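Local atomic coordinates of N-terminal acetyltransferase B complex subunit MDM20 (PDB entry 5K04), a protein that probably serves as the non-catalytic, auxiliary subunit of the NatB N-terminal acetyltransferase complex, wrapping around its NAT3 partner. Residues Y367-V381 and L401-W414. Numbering follows the deposited sequence.
Sequences YDSNPVNELTLRTIV and LLEQDKYNYKLKLW. With COA (coenzyme A), chain D.
The carboxylate of D405 meets N370 and N373, around the start of helix 372-383, and is the polar hub of this contact. Three donors converge on D405 OD2. The N373 amide gives the shortest bond, ND2 to D405 OD2 at 2.7 Å, nearly straight and almost coplanar with the carboxylate on its anti side; N370 N (3.0 Å to OD2) and N408 ND2 come in from opposite faces of the carboxylate. With CG anti to the backbone N (chi1 -159°), D405 extends to meet N373 from the opposite direction. N373 is itself gripped at both ends of its amide, because OD1 accepts from T376 OG1 on an in-plane lone pair, which fixes its rotation. Both segments cap their own helices: N370 OD1 takes V372 N, and N408 OD1 takes L411 N.

Beyond this hub the packing turns apolar and tight. The branched end of L377 meets the W414 indole at about a right angle, its CD1 lying over the five-membered ring, 3.5 Å from W414 CD1. V381 CG2 rests over the six-membered ring, 3.7 Å from W414 CZ2, while W414 NE1 bonds E555 O. Alongside, K410 NZ reaches the syn lone pair of E374 OE1 in a salt bridge (2.9 Å).

The other end is looser and partly exposed: Y367 and Y407 form an offset stack, centroids 4.8 Å apart and planes at 30°, and a water links D368 O to D405 OD1 and Y407 N. Here NAT3 packs on both tyrosines, and D368 pairs with R85 of NAT3 beside the adenine of coenzyme A. Helices 372-383 and 409-419, joined through helix 388-404, run nearly parallel (21° for the segments), consistent with the TPR-like alpha-alpha superhelix of NatB auxiliary subunits.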
# COMPACT_ATOMS: atom_id res chain seq x y z
N TYR A 367 -11.26 -17.01 16.96
CA TYR A 367 -10.53 -16.18 16.02
C TYR A 367 -9.51 -15.26 16.69
O TYR A 367 -8.93 -14.39 16.03
CB TYR A 367 -11.51 -15.38 15.16
CG TYR A 367 -12.31 -16.25 14.21
CD1 TYR A 367 -11.76 -16.70 13.01
CD2 TYR A 367 -13.62 -16.64 14.52
CE1 TYR A 367 -12.49 -17.51 12.13
CE2 TYR A 367 -14.35 -17.45 13.65
CZ TYR A 367 -13.78 -17.89 12.46
OH TYR A 367 -14.51 -18.68 11.60
N ASP A 368 -9.28 -15.44 17.99
CA ASP A 368 -8.23 -14.73 18.70
C ASP A 368 -6.91 -15.48 18.59
O ASP A 368 -6.88 -16.71 18.53
CB ASP A 368 -8.59 -14.55 20.17
CG ASP A 368 -9.46 -13.32 20.42
OD1 ASP A 368 -9.27 -12.27 19.76
OD2 ASP A 368 -10.32 -13.42 21.31
N SER A 369 -5.82 -14.73 18.54
CA SER A 369 -4.51 -15.36 18.64
C SER A 369 -4.20 -15.70 20.10
O SER A 369 -4.78 -15.12 21.03
CB SER A 369 -3.43 -14.46 18.05
OG SER A 369 -3.53 -14.38 16.63
N ASN A 370 -3.32 -16.67 20.29
CA ASN A 370 -2.90 -17.05 21.62
C ASN A 370 -1.75 -16.15 22.06
O ASN A 370 -0.68 -16.18 21.44
CB ASN A 370 -2.45 -18.49 21.65
CG ASN A 370 -2.08 -18.96 23.04
OD1 ASN A 370 -1.91 -18.16 23.95
ND2 ASN A 370 -1.98 -20.28 23.21
N PRO A 371 -1.91 -15.38 23.13
CA PRO A 371 -0.84 -14.44 23.52
C PRO A 371 0.50 -15.11 23.80
O PRO A 371 1.52 -14.42 23.76
CB PRO A 371 -1.41 -13.77 24.78
CG PRO A 371 -2.89 -13.98 24.69
CD PRO A 371 -3.08 -15.31 24.03
N VAL A 372 0.54 -16.42 24.07
CA VAL A 372 1.83 -17.11 24.28
C VAL A 372 2.73 -16.97 23.06
O VAL A 372 3.96 -17.01 23.18
CB VAL A 372 1.62 -18.60 24.59
CG1 VAL A 372 2.89 -19.16 25.16
CG2 VAL A 372 0.53 -18.77 25.54
N ASN A 373 2.13 -16.84 21.88
CA ASN A 373 2.92 -16.82 20.67
C ASN A 373 3.52 -15.46 20.39
O ASN A 373 4.21 -15.29 19.37
CB ASN A 373 2.07 -17.35 19.53
CG ASN A 373 1.83 -18.84 19.67
OD1 ASN A 373 2.75 -19.56 20.09
ND2 ASN A 373 0.62 -19.30 19.35
N GLU A 374 3.24 -14.48 21.26
CA GLU A 374 4.06 -13.28 21.31
C GLU A 374 5.44 -13.62 21.85
O GLU A 374 6.45 -13.10 21.37
CB GLU A 374 3.39 -12.22 22.19
CG GLU A 374 2.07 -11.66 21.63
CD GLU A 374 2.23 -10.87 20.32
OE1 GLU A 374 1.39 -11.03 19.40
OE2 GLU A 374 3.21 -10.08 20.22
N LEU A 375 5.49 -14.52 22.85
CA LEU A 375 6.75 -14.97 23.43
C LEU A 375 7.47 -15.96 22.53
O LEU A 375 8.68 -15.84 22.31
CB LEU A 375 6.48 -15.59 24.81
CG LEU A 375 5.93 -14.56 25.79
CD1 LEU A 375 6.03 -15.00 27.25
CD2 LEU A 375 6.67 -13.24 25.59
N THR A 376 6.73 -16.93 21.97
CA THR A 376 7.36 -17.95 21.15
C THR A 376 7.95 -17.36 19.87
O THR A 376 9.04 -17.75 19.44
CB THR A 376 6.36 -19.08 20.83
OG1 THR A 376 5.26 -18.58 20.06
CG2 THR A 376 5.84 -19.67 22.10
N LEU A 377 7.25 -16.39 19.26
CA LEU A 377 7.80 -15.75 18.06
C LEU A 377 9.10 -15.02 18.37
O LEU A 377 10.10 -15.17 17.65
CB LEU A 377 6.76 -14.80 17.45
CG LEU A 377 7.18 -14.07 16.16
CD1 LEU A 377 7.48 -15.06 15.03
CD2 LEU A 377 6.12 -13.09 15.74
N ARG A 378 9.13 -14.27 19.47
CA ARG A 378 10.38 -13.66 19.93
C ARG A 378 11.47 -14.71 20.12
O ARG A 378 12.62 -14.51 19.72
CB ARG A 378 10.13 -12.89 21.23
CG ARG A 378 9.50 -11.50 21.05
CD ARG A 378 9.05 -10.91 22.38
NE ARG A 378 8.56 -9.53 22.25
CZ ARG A 378 9.19 -8.45 22.73
NH1 ARG A 378 10.35 -8.57 23.37
NH2 ARG A 378 8.65 -7.24 22.57
N THR A 379 11.14 -15.84 20.75
CA THR A 379 12.13 -16.89 20.88
C THR A 379 12.56 -17.40 19.51
O THR A 379 13.76 -17.58 19.26
CB THR A 379 11.58 -18.04 21.74
OG1 THR A 379 11.26 -17.54 23.04
CG2 THR A 379 12.63 -19.14 21.89
N ILE A 380 11.61 -17.59 18.60
CA ILE A 380 11.97 -18.12 17.29
C ILE A 380 12.82 -17.11 16.53
O ILE A 380 13.86 -17.47 15.95
CB ILE A 380 10.71 -18.53 16.51
CG1 ILE A 380 10.15 -19.83 17.07
CG2 ILE A 380 11.01 -18.68 15.04
CD1 ILE A 380 8.78 -20.23 16.51
N VAL A 381 12.43 -15.84 16.56
CA VAL A 381 13.16 -14.83 15.80
C VAL A 381 14.59 -14.69 16.31
O VAL A 381 15.54 -14.60 15.53
CB VAL A 381 12.40 -13.49 15.82
CG1 VAL A 381 13.22 -12.43 15.14
CG2 VAL A 381 11.06 -13.64 15.13
N LEU A 401 2.93 -24.40 15.99
CA LEU A 401 2.16 -23.34 16.65
C LEU A 401 0.88 -23.00 15.88
O LEU A 401 -0.17 -22.75 16.49
CB LEU A 401 3.04 -22.10 16.81
CG LEU A 401 4.36 -22.34 17.55
CD1 LEU A 401 5.21 -21.08 17.60
CD2 LEU A 401 4.13 -22.89 18.96
N LEU A 402 0.95 -22.98 14.55
CA LEU A 402 -0.20 -22.60 13.74
C LEU A 402 -1.30 -23.66 13.73
O LEU A 402 -2.43 -23.34 13.36
CB LEU A 402 0.23 -22.28 12.29
CG LEU A 402 0.89 -20.91 12.09
CD1 LEU A 402 1.65 -20.76 10.77
CD2 LEU A 402 -0.17 -19.81 12.19
N GLU A 403 -0.99 -24.91 14.12
CA GLU A 403 -2.02 -25.95 14.24
C GLU A 403 -3.07 -25.56 15.28
O GLU A 403 -4.27 -25.78 15.09
CB GLU A 403 -1.40 -27.30 14.65
CG GLU A 403 -0.50 -27.99 13.63
CD GLU A 403 0.26 -29.16 14.24
OE1 GLU A 403 -0.09 -29.57 15.36
OE2 GLU A 403 1.22 -29.67 13.60
N GLN A 404 -2.62 -25.01 16.40
CA GLN A 404 -3.49 -24.61 17.49
C GLN A 404 -3.83 -23.12 17.44
O GLN A 404 -4.91 -22.73 17.90
CB GLN A 404 -2.81 -24.95 18.81
CG GLN A 404 -3.70 -24.92 20.01
CD GLN A 404 -4.55 -26.15 20.12
OE1 GLN A 404 -4.26 -27.19 19.52
NE2 GLN A 404 -5.63 -26.05 20.89
N ASP A 405 -2.96 -22.29 16.86
CA ASP A 405 -3.17 -20.85 16.74
C ASP A 405 -3.31 -20.50 15.25
O ASP A 405 -2.43 -19.86 14.65
CB ASP A 405 -2.00 -20.09 17.43
CG ASP A 405 -2.36 -18.65 17.79
OD1 ASP A 405 -3.52 -18.24 17.55
OD2 ASP A 405 -1.48 -17.93 18.32
N LYS A 406 -4.46 -20.88 14.67
CA LYS A 406 -4.60 -21.08 13.23
C LYS A 406 -4.68 -19.79 12.42
O LYS A 406 -4.47 -19.83 11.21
CB LYS A 406 -5.86 -21.89 12.92
CG LYS A 406 -5.90 -23.30 13.50
CD LYS A 406 -7.21 -23.57 14.23
CE LYS A 406 -8.42 -23.08 13.45
NZ LYS A 406 -8.56 -23.72 12.12
N TYR A 407 -5.03 -18.66 13.04
CA TYR A 407 -5.17 -17.40 12.32
C TYR A 407 -4.13 -16.37 12.75
O TYR A 407 -4.28 -15.18 12.47
CB TYR A 407 -6.58 -16.82 12.48
CG TYR A 407 -7.69 -17.85 12.26
CD1 TYR A 407 -8.02 -18.28 10.98
CD2 TYR A 407 -8.38 -18.40 13.34
CE1 TYR A 407 -9.02 -19.23 10.77
CE2 TYR A 407 -9.39 -19.35 13.14
CZ TYR A 407 -9.70 -19.75 11.85
OH TYR A 407 -10.69 -20.68 11.64
N ASN A 408 -3.07 -16.80 13.45
CA ASN A 408 -2.03 -15.87 13.86
C ASN A 408 -1.25 -15.46 12.63
O ASN A 408 -0.47 -16.24 12.08
CB ASN A 408 -1.12 -16.51 14.90
CG ASN A 408 -0.13 -15.50 15.49
OD1 ASN A 408 0.43 -14.66 14.78
ND2 ASN A 408 0.08 -15.58 16.80
N TYR A 409 -1.46 -14.21 12.20
CA TYR A 409 -0.89 -13.76 10.94
C TYR A 409 0.61 -13.55 11.05
O TYR A 409 1.34 -13.80 10.08
CB TYR A 409 -1.61 -12.49 10.46
CG TYR A 409 -1.31 -11.23 11.24
CD1 TYR A 409 -0.13 -10.52 11.03
CD2 TYR A 409 -2.21 -10.73 12.16
CE1 TYR A 409 0.15 -9.35 11.74
CE2 TYR A 409 -1.93 -9.55 12.89
CZ TYR A 409 -0.76 -8.88 12.68
OH TYR A 409 -0.48 -7.71 13.36
N LYS A 410 1.11 -13.11 12.21
CA LYS A 410 2.55 -12.89 12.32
C LYS A 410 3.31 -14.19 12.12
O LYS A 410 4.33 -14.22 11.44
CB LYS A 410 2.90 -12.25 13.67
CG LYS A 410 2.46 -10.79 13.77
CD LYS A 410 3.26 -10.02 14.81
CE LYS A 410 3.04 -10.52 16.20
NZ LYS A 410 1.65 -10.32 16.64
N LEU A 411 2.80 -15.28 12.70
CA LEU A 411 3.45 -16.57 12.49
C LEU A 411 3.39 -16.97 11.03
O LEU A 411 4.35 -17.55 10.50
CB LEU A 411 2.79 -17.66 13.36
CG LEU A 411 2.73 -17.50 14.89
CD1 LEU A 411 1.96 -18.68 15.55
CD2 LEU A 411 4.11 -17.36 15.49
N LYS A 412 2.27 -16.67 10.36
CA LYS A 412 2.12 -16.98 8.94
C LYS A 412 3.10 -16.19 8.09
O LYS A 412 3.75 -16.75 7.19
CB LYS A 412 0.69 -16.70 8.50
CG LYS A 412 -0.31 -17.73 8.98
CD LYS A 412 -1.68 -17.47 8.42
CE LYS A 412 -2.68 -18.57 8.83
NZ LYS A 412 -3.96 -18.33 8.08
N LEU A 413 3.25 -14.89 8.37
CA LEU A 413 4.17 -14.08 7.58
C LEU A 413 5.59 -14.61 7.73
O LEU A 413 6.33 -14.71 6.74
CB LEU A 413 4.10 -12.62 8.01
CG LEU A 413 2.76 -11.91 7.78
CD1 LEU A 413 2.82 -10.50 8.31
CD2 LEU A 413 2.42 -11.92 6.34
N TRP A 414 5.98 -14.96 8.96
CA TRP A 414 7.33 -15.46 9.19
C TRP A 414 7.54 -16.80 8.50
O TRP A 414 8.60 -17.03 7.91
CB TRP A 414 7.58 -15.56 10.70
CG TRP A 414 8.08 -14.29 11.28
CD1 TRP A 414 7.35 -13.35 11.95
CD2 TRP A 414 9.42 -13.78 11.20
NE1 TRP A 414 8.14 -12.29 12.31
CE2 TRP A 414 9.42 -12.53 11.85
CE3 TRP A 414 10.61 -14.25 10.63
CZ2 TRP A 414 10.58 -11.73 11.96
CZ3 TRP A 414 11.77 -13.47 10.75
CH2 TRP A 414 11.74 -12.22 11.41
N1A COA D . -13.65 -12.93 24.20
C2A COA D . -14.76 -12.97 25.20
N3A COA D . -15.42 -11.61 25.28
C4A COA D . -15.02 -10.37 24.57
C5A COA D . -13.75 -10.37 23.58
C6A COA D . -13.09 -11.78 23.37
N6A COA D . -12.03 -12.04 22.45
N7A COA D . -13.63 -9.01 22.82
C8A COA D . -14.79 -8.03 23.19
N9A COA D . -15.58 -9.02 24.22
C1B COA D . -17.04 -8.50 24.73
C2B COA D . -17.33 -8.67 26.26
O2B COA D . -18.29 -9.53 26.86
C3B COA D . -16.92 -7.25 26.57
O3B COA D . -16.78 -6.53 27.81
P3B COA D . -15.84 -6.44 29.14
O7A COA D . -15.19 -5.06 29.10
O8A COA D . -16.84 -6.51 30.30
O9A COA D . -14.85 -7.57 29.05
C4B COA D . -17.07 -6.43 25.18
O4B COA D . -17.38 -7.27 24.00
C5B COA D . -16.33 -5.04 25.01
O5B COA D . -14.92 -4.92 24.84
P1A COA D . -13.78 -3.94 24.25
O1A COA D . -14.43 -2.65 23.92
O2A COA D . -12.66 -3.87 25.25
O3A COA D . -13.28 -4.69 22.96
P2A COA D . -12.03 -4.76 21.95
O4A COA D . -11.14 -5.87 22.43
O5A COA D . -11.46 -3.44 21.79
O6A COA D . -12.77 -5.28 20.62
CBP COA D . -13.77 -6.75 18.65
CCP COA D . -13.82 -6.17 20.22
CDP COA D . -15.01 -7.86 18.39
CEP COA D . -13.87 -5.46 17.56
CAP COA D . -12.24 -7.54 18.42
OAP COA D . -11.76 -8.32 19.49
C9P COA D . -11.84 -7.74 16.87
O9P COA D . -12.08 -8.88 16.17
N8P COA D . -11.74 -6.46 16.05
C7P COA D . -12.29 -6.35 14.58
C6P COA D . -13.02 -7.61 13.98
C5P COA D . -14.51 -8.13 14.44
O5P COA D . -14.75 -9.36 14.90
N4P COA D . -15.57 -7.11 14.42
C3P COA D . -16.49 -6.25 15.14
C2P COA D . -17.45 -6.52 16.28
S1P COA D . -18.93 -7.47 16.12
O HOH W 1 -5.63 -18.11 15.97
O HOH W 2 -0.00 -22.38 19.40
O HOH W 3 2.40 -13.75 17.86